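Local coordinates for PilX (Neisseria meningitidis, PDB 2OPE), which is a minor type IV pilin that probably modulates the adhesion and aggregation properties of meningococcal pili, at residues A[18-23]-A[90-95]; A[57-62]-A[84-89]. All coordinates share one frame; numbering follows the deposited sequence.

Interaction 1: A[18-23]-A[90-95]; sequences GINNIS and VWMNSV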
loop_
_atom_site.group_PDB
_atom_site.type_symbol
_atom_site.label_atom_id
_atom_site.label_comp_id
_atom_site.label_asym_id
_atom_site.label_seq_id
_atom_site.Cartn_x
_atom_site.Cartn_y
_atom_site.Cartn_z
ATOM N N GLY A 18 -7.549 2.308 -5.104
ATOM C CA GLY A 18 -7.682 1.906 -6.518
ATOM C C GLY A 18 -6.873 0.667 -6.878
ATOM O O GLY A 18 -7.386 -0.241 -7.477
ATOM N N ILE A 19 -5.596 0.659 -6.513
ATOM C CA ILE A 19 -4.720 -0.511 -6.667
ATOM C C ILE A 19 -5.222 -1.751 -5.904
ATOM O O ILE A 19 -5.266 -2.850 -6.458
ATOM C CB ILE A 19 -3.248 -0.122 -6.264
ATOM C CG1 ILE A 19 -2.736 1.001 -7.189
ATOM C CG2 ILE A 19 -2.299 -1.321 -6.284
ATOM C CD1 ILE A 19 -1.462 1.688 -6.679
ATOM N N ASN A 20 -5.616 -1.568 -4.651
ATOM C CA ASN A 20 -6.235 -2.631 -3.845
ATOM C C ASN A 20 -7.490 -3.231 -4.545
ATOM O O ASN A 20 -7.681 -4.462 -4.599
ATOM C CB ASN A 20 -6.646 -2.069 -2.462
ATOM C CG ASN A 20 -6.435 -3.055 -1.319
ATOM O OD1 ASN A 20 -5.879 -4.133 -1.505
ATOM N ND2 ASN A 20 -6.852 -2.667 -0.112
ATOM N N ASN A 21 -8.352 -2.373 -5.074
ATOM C CA ASN A 21 -9.599 -2.869 -5.634
ATOM C C ASN A 21 -9.369 -3.691 -6.910
ATOM O O ASN A 21 -10.039 -4.698 -7.136
ATOM C CB ASN A 21 -10.590 -1.723 -5.873
ATOM C CG ASN A 21 -11.206 -1.246 -4.607
ATOM O OD1 ASN A 21 -11.212 -1.972 -3.623
ATOM N ND2 ASN A 21 -11.770 -0.038 -4.613
ATOM N N ILE A 22 -8.424 -3.264 -7.737
ATOM C CA ILE A 22 -8.089 -4.031 -8.907
ATOM C C ILE A 22 -7.378 -5.342 -8.551
ATOM O O ILE A 22 -7.565 -6.336 -9.234
ATOM C CB ILE A 22 -7.167 -3.233 -9.800
ATOM C CG1 ILE A 22 -7.886 -1.975 -10.333
ATOM C CG2 ILE A 22 -6.613 -4.113 -10.963
ATOM C CD1 ILE A 22 -6.993 -1.199 -11.279
ATOM N N SER A 23 -6.505 -5.314 -7.532
ATOM C CA SER A 23 -5.872 -6.503 -7.051
ATOM C C SER A 23 -6.896 -7.527 -6.584
ATOM O O SER A 23 -6.802 -8.710 -6.902
ATOM C CB SER A 23 -4.901 -6.173 -5.900
ATOM O OG SER A 23 -3.846 -5.319 -6.373
ATOM N N VAL A 90 1.223 5.734 3.943
ATOM C CA VAL A 90 -0.051 5.025 4.016
ATOM C C VAL A 90 0.258 3.529 4.038
ATOM O O VAL A 90 1.264 3.100 3.421
ATOM C CB VAL A 90 -0.902 5.374 2.779
ATOM C CG1 VAL A 90 -2.098 4.485 2.632
ATOM C CG2 VAL A 90 -1.318 6.853 2.822
ATOM N N TRP A 91 -0.556 2.732 4.754
ATOM C CA TRP A 91 -0.599 1.297 4.460
ATOM C C TRP A 91 -2.041 0.816 4.460
ATOM O O TRP A 91 -2.929 1.488 4.994
ATOM C CB TRP A 91 0.313 0.447 5.390
ATOM C CG TRP A 91 -0.228 0.258 6.794
ATOM C CD1 TRP A 91 -0.112 1.131 7.844
ATOM C CD2 TRP A 91 -1.000 -0.863 7.285
ATOM N NE1 TRP A 91 -0.746 0.616 8.963
ATOM C CE2 TRP A 91 -1.323 -0.590 8.638
ATOM C CE3 TRP A 91 -1.490 -2.043 6.700
ATOM C CZ2 TRP A 91 -2.097 -1.471 9.417
ATOM C CZ3 TRP A 91 -2.231 -2.909 7.477
ATOM C CH2 TRP A 91 -2.535 -2.616 8.819
ATOM N N MET A 92 -2.279 -0.348 3.865
ATOM C CA MET A 92 -3.607 -0.972 3.925
ATOM C C MET A 92 -3.601 -2.507 3.720
ATOM O O MET A 92 -2.648 -3.101 3.182
ATOM C CB MET A 92 -4.619 -0.242 2.974
ATOM C CG MET A 92 -4.207 -0.271 1.482
ATOM S SD MET A 92 -5.231 0.644 0.307
ATOM C CE MET A 92 -5.203 2.339 0.883
ATOM N N ASN A 93 -4.679 -3.109 4.226
ATOM C CA ASN A 93 -5.119 -4.513 4.115
ATOM C C ASN A 93 -5.677 -4.844 2.740
ATOM O O ASN A 93 -6.307 -3.971 2.141
ATOM C CB ASN A 93 -6.387 -4.685 5.057
ATOM C CG ASN A 93 -5.995 -5.161 6.372
ATOM O OD1 ASN A 93 -4.903 -5.702 6.458
ATOM N ND2 ASN A 93 -6.783 -4.932 7.427
ATOM N N SER A 94 -5.575 -6.108 2.316
ATOM C CA SER A 94 -6.426 -6.604 1.231
ATOM C C SER A 94 -7.855 -6.665 1.627
ATOM O O SER A 94 -8.697 -6.847 0.766
ATOM C CB SER A 94 -6.060 -8.018 0.778
ATOM O OG SER A 94 -5.862 -8.847 1.889
ATOM N N VAL A 95 -8.117 -6.592 2.931
ATOM C CA VAL A 95 -9.466 -6.654 3.487
ATOM C C VAL A 95 -10.129 -5.263 3.528
ATOM O O VAL A 95 -11.308 -5.117 3.822
ATOM C CB VAL A 95 -9.438 -7.271 4.920
ATOM C CG1 VAL A 95 -10.666 -6.878 5.668
ATOM C CG2 VAL A 95 -9.342 -8.796 4.853
#
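In the type IV pilin fold the long N-terminal helix lies against one face of an antiparallel sheet, and N20 on that helix meets M92 and N93 at the end of strand 89-93. The one hydrogen bond across the contact runs from N20 ND2 to the backbone carbonyl oxygen of N93, with ND2 2.7 Å from N93 O and an N-H...O angle of 167°, so it is short and nearly straight. The acceptor lies close to the plane of the N20 amide, whereas the donor is tilted by 20° from the plane of the N93 carbonyl. On the other branch of the amide, OD1 passes 3.7 Å from S94 CA and bonds to Y74 OH. Bonds at both ends should hold the buried amide against flipping.

Beside this bond, M92 SD lies against the N20 side chain, 3.7 Å from ND2 and 4.1 Å from CB, the two side chains running antiparallel alongside one another. A chi1 of 61° puts M92 CG between the backbone N and the carbonyl carbon, and with the next torsion extended SD is carried to the N20 amide.

The surface buried between the segments is 135 Å². M92 also packs on Y13 and M16 of helix 5-28 and on L76 of strand 74-80, while I19 touches V46 and S23 touches L42 and F45 of helix 35-48.

Interaction 2: A[57-62]-A[84-89]; sequences EKYNVS and TGYTLS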
loop_
_atom_site.group_PDB
_atom_site.type_symbol
_atom_site.label_atom_id
_atom_site.label_comp_id
_atom_site.label_asym_id
_atom_site.label_seq_id
_atom_site.Cartn_x
_atom_site.Cartn_y
_atom_site.Cartn_z
ATOM N N GLU A 57 5.802 10.492 -8.889
ATOM C CA GLU A 57 7.037 11.224 -8.702
ATOM C C GLU A 57 7.520 11.172 -7.255
ATOM O O GLU A 57 8.726 11.253 -6.985
ATOM C CB GLU A 57 6.768 12.686 -9.004
ATOM C CG GLU A 57 7.252 13.157 -10.320
ATOM C CD GLU A 57 6.912 14.614 -10.529
ATOM O OE1 GLU A 57 7.186 15.131 -11.638
ATOM O OE2 GLU A 57 6.352 15.228 -9.584
ATOM N N LYS A 58 6.570 11.083 -6.328
ATOM C CA LYS A 58 6.870 11.312 -4.919
ATOM C C LYS A 58 6.859 10.079 -4.026
ATOM O O LYS A 58 7.504 10.091 -2.976
ATOM C CB LYS A 58 5.890 12.330 -4.349
ATOM C CG LYS A 58 5.907 13.631 -5.077
ATOM C CD LYS A 58 4.714 14.520 -4.755
ATOM C CE LYS A 58 4.779 15.770 -5.625
ATOM N NZ LYS A 58 6.056 16.578 -5.417
ATOM N N TYR A 59 6.113 9.040 -4.432
ATOM C CA TYR A 59 5.876 7.858 -3.607
ATOM C C TYR A 59 6.204 6.556 -4.304
ATOM O O TYR A 59 6.046 6.455 -5.507
ATOM C CB TYR A 59 4.418 7.812 -3.189
ATOM C CG TYR A 59 4.057 8.974 -2.353
ATOM C CD1 TYR A 59 3.384 10.083 -2.898
ATOM C CD2 TYR A 59 4.389 8.998 -1.011
ATOM C CE1 TYR A 59 3.042 11.172 -2.125
ATOM C CE2 TYR A 59 4.056 10.076 -0.238
ATOM C CZ TYR A 59 3.389 11.166 -0.803
ATOM O OH TYR A 59 3.075 12.226 0.011
ATOM N N ASN A 60 6.663 5.567 -3.531
ATOM C CA ASN A 60 6.696 4.159 -3.980
ATOM C C ASN A 60 5.608 3.292 -3.325
ATOM O O ASN A 60 5.354 3.391 -2.139
ATOM C CB ASN A 60 8.073 3.550 -3.767
ATOM C CG ASN A 60 9.137 4.210 -4.637
ATOM O OD1 ASN A 60 8.941 4.431 -5.835
ATOM N ND2 ASN A 60 10.234 4.579 -4.028
ATOM N N VAL A 61 4.936 2.467 -4.114
ATOM C CA VAL A 61 3.951 1.559 -3.554
ATOM C C VAL A 61 4.416 0.090 -3.694
ATOM O O VAL A 61 4.911 -0.332 -4.752
ATOM C CB VAL A 61 2.545 1.840 -4.167
ATOM C CG1 VAL A 61 1.539 0.810 -3.732
ATOM C CG2 VAL A 61 2.079 3.232 -3.758
ATOM N N SER A 62 4.302 -0.690 -2.612
ATOM C CA SER A 62 4.738 -2.096 -2.675
ATOM C C SER A 62 3.717 -2.953 -1.941
ATOM O O SER A 62 2.963 -2.406 -1.144
ATOM C CB SER A 62 6.131 -2.245 -2.073
ATOM O OG SER A 62 6.166 -1.626 -0.786
ATOM N N THR A 84 13.529 12.967 -0.229
ATOM C CA THR A 84 12.679 14.037 -0.741
ATOM C C THR A 84 12.097 14.972 0.312
ATOM O O THR A 84 11.432 15.955 -0.046
ATOM C CB THR A 84 11.510 13.482 -1.539
ATOM O OG1 THR A 84 10.566 12.870 -0.648
ATOM C CG2 THR A 84 12.000 12.469 -2.556
ATOM N N GLY A 85 12.339 14.695 1.593
ATOM C CA GLY A 85 11.809 15.549 2.639
ATOM C C GLY A 85 10.375 15.186 3.020
ATOM O O GLY A 85 9.835 15.683 4.003
ATOM N N TYR A 86 9.743 14.302 2.271
ATOM C CA TYR A 86 8.384 13.902 2.628
ATOM C C TYR A 86 8.450 12.742 3.620
ATOM O O TYR A 86 9.383 11.908 3.577
ATOM C CB TYR A 86 7.566 13.575 1.362
ATOM C CG TYR A 86 6.846 14.775 0.710
ATOM C CD1 TYR A 86 7.233 16.085 0.940
ATOM C CD2 TYR A 86 5.760 14.572 -0.123
ATOM C CE1 TYR A 86 6.538 17.158 0.339
ATOM C CE2 TYR A 86 5.059 15.592 -0.697
ATOM C CZ TYR A 86 5.431 16.881 -0.484
ATOM O OH TYR A 86 4.688 17.884 -1.110
ATOM N N THR A 87 7.473 12.713 4.520
ATOM C CA THR A 87 7.373 11.687 5.573
ATOM C C THR A 87 6.031 10.899 5.625
ATOM O O THR A 87 6.015 9.679 5.893
ATOM C CB THR A 87 7.572 12.316 6.973
ATOM O OG1 THR A 87 6.686 13.434 7.096
ATOM C CG2 THR A 87 9.043 12.788 7.205
ATOM N N LEU A 88 4.922 11.606 5.393
ATOM C CA LEU A 88 3.606 11.024 5.535
ATOM C C LEU A 88 3.539 9.813 4.634
ATOM O O LEU A 88 3.986 9.868 3.485
ATOM C CB LEU A 88 2.491 12.028 5.160
ATOM C CG LEU A 88 2.341 13.315 5.992
ATOM C CD1 LEU A 88 1.175 14.180 5.568
ATOM C CD2 LEU A 88 2.301 13.020 7.496
ATOM N N SER A 89 2.920 8.750 5.142
ATOM C CA SER A 89 2.835 7.505 4.405
ATOM C C SER A 89 1.438 6.905 4.553
ATOM O O SER A 89 0.565 7.504 5.183
ATOM C CB SER A 89 3.922 6.547 4.878
ATOM O OG SER A 89 5.194 7.195 4.813
HETATM O O HOH W 1 4.414 12.397 2.234
#
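The chi1 of Y59 (-63°) places CG opposite the carbonyl carbon, next to the backbone N, and from there the ring extends until its hydroxyl reaches the 84-89 loop. Y86 comes from that loop with its CB pointing toward residues 57-62, and the two tyrosine side chains lie roughly perpendicular. The touching atoms are Y59 OH and Y86 CD2, 3.6 Å apart, with Y59 CZ 4.2 Å from the same CD2; the approach is oblique to both rings. K58 adds its aliphatic part, CD lying 4.2 Å from Y86 CE2, while its charged end makes a cation-pi contact with Y8.

Polar closure comes through a water. Y59 OH donates to it at 2.6 Å, and the water donates to L88 O at 2.9 Å, bridging phenol and loop backbone. The same carbonyl oxygen, L88 O, sits at the edge of the Y59 ring, 3.7 Å from CE2.

E5 of helix 5-28 accepts from the backbone N of T87 and L88, and P80 touches both tyrosines. The arrangement is that of the long connection of a beta-hairpin (strands 74-80 and 89-93), packed by aromatic and water-mediated contacts against the start of the outermost strand, 59-65, of the pilin sheet.

Both contacts involve strands of the same antiparallel sheet, yet they differ in place and chemistry. The centre of interaction 1 is about 6 Å from the centre of the chain, that of interaction 2 about 11 Å. Both are partly buried, interaction 1 the deeper and interaction 2 farther out, at the sheet's edge within this chain. Interaction 1 joins helix to strand through one direct amide-to-carbonyl bond; interaction 2 ties strand to loop by tyrosine packing and a bridging water, and covers more area, 217 Å² against 135 Å². Their centres are about 17 Å apart, but they meet where I19 CD1 packs 4.3 Å from V61 CG1. Residues 84-89 run directly into 90-95.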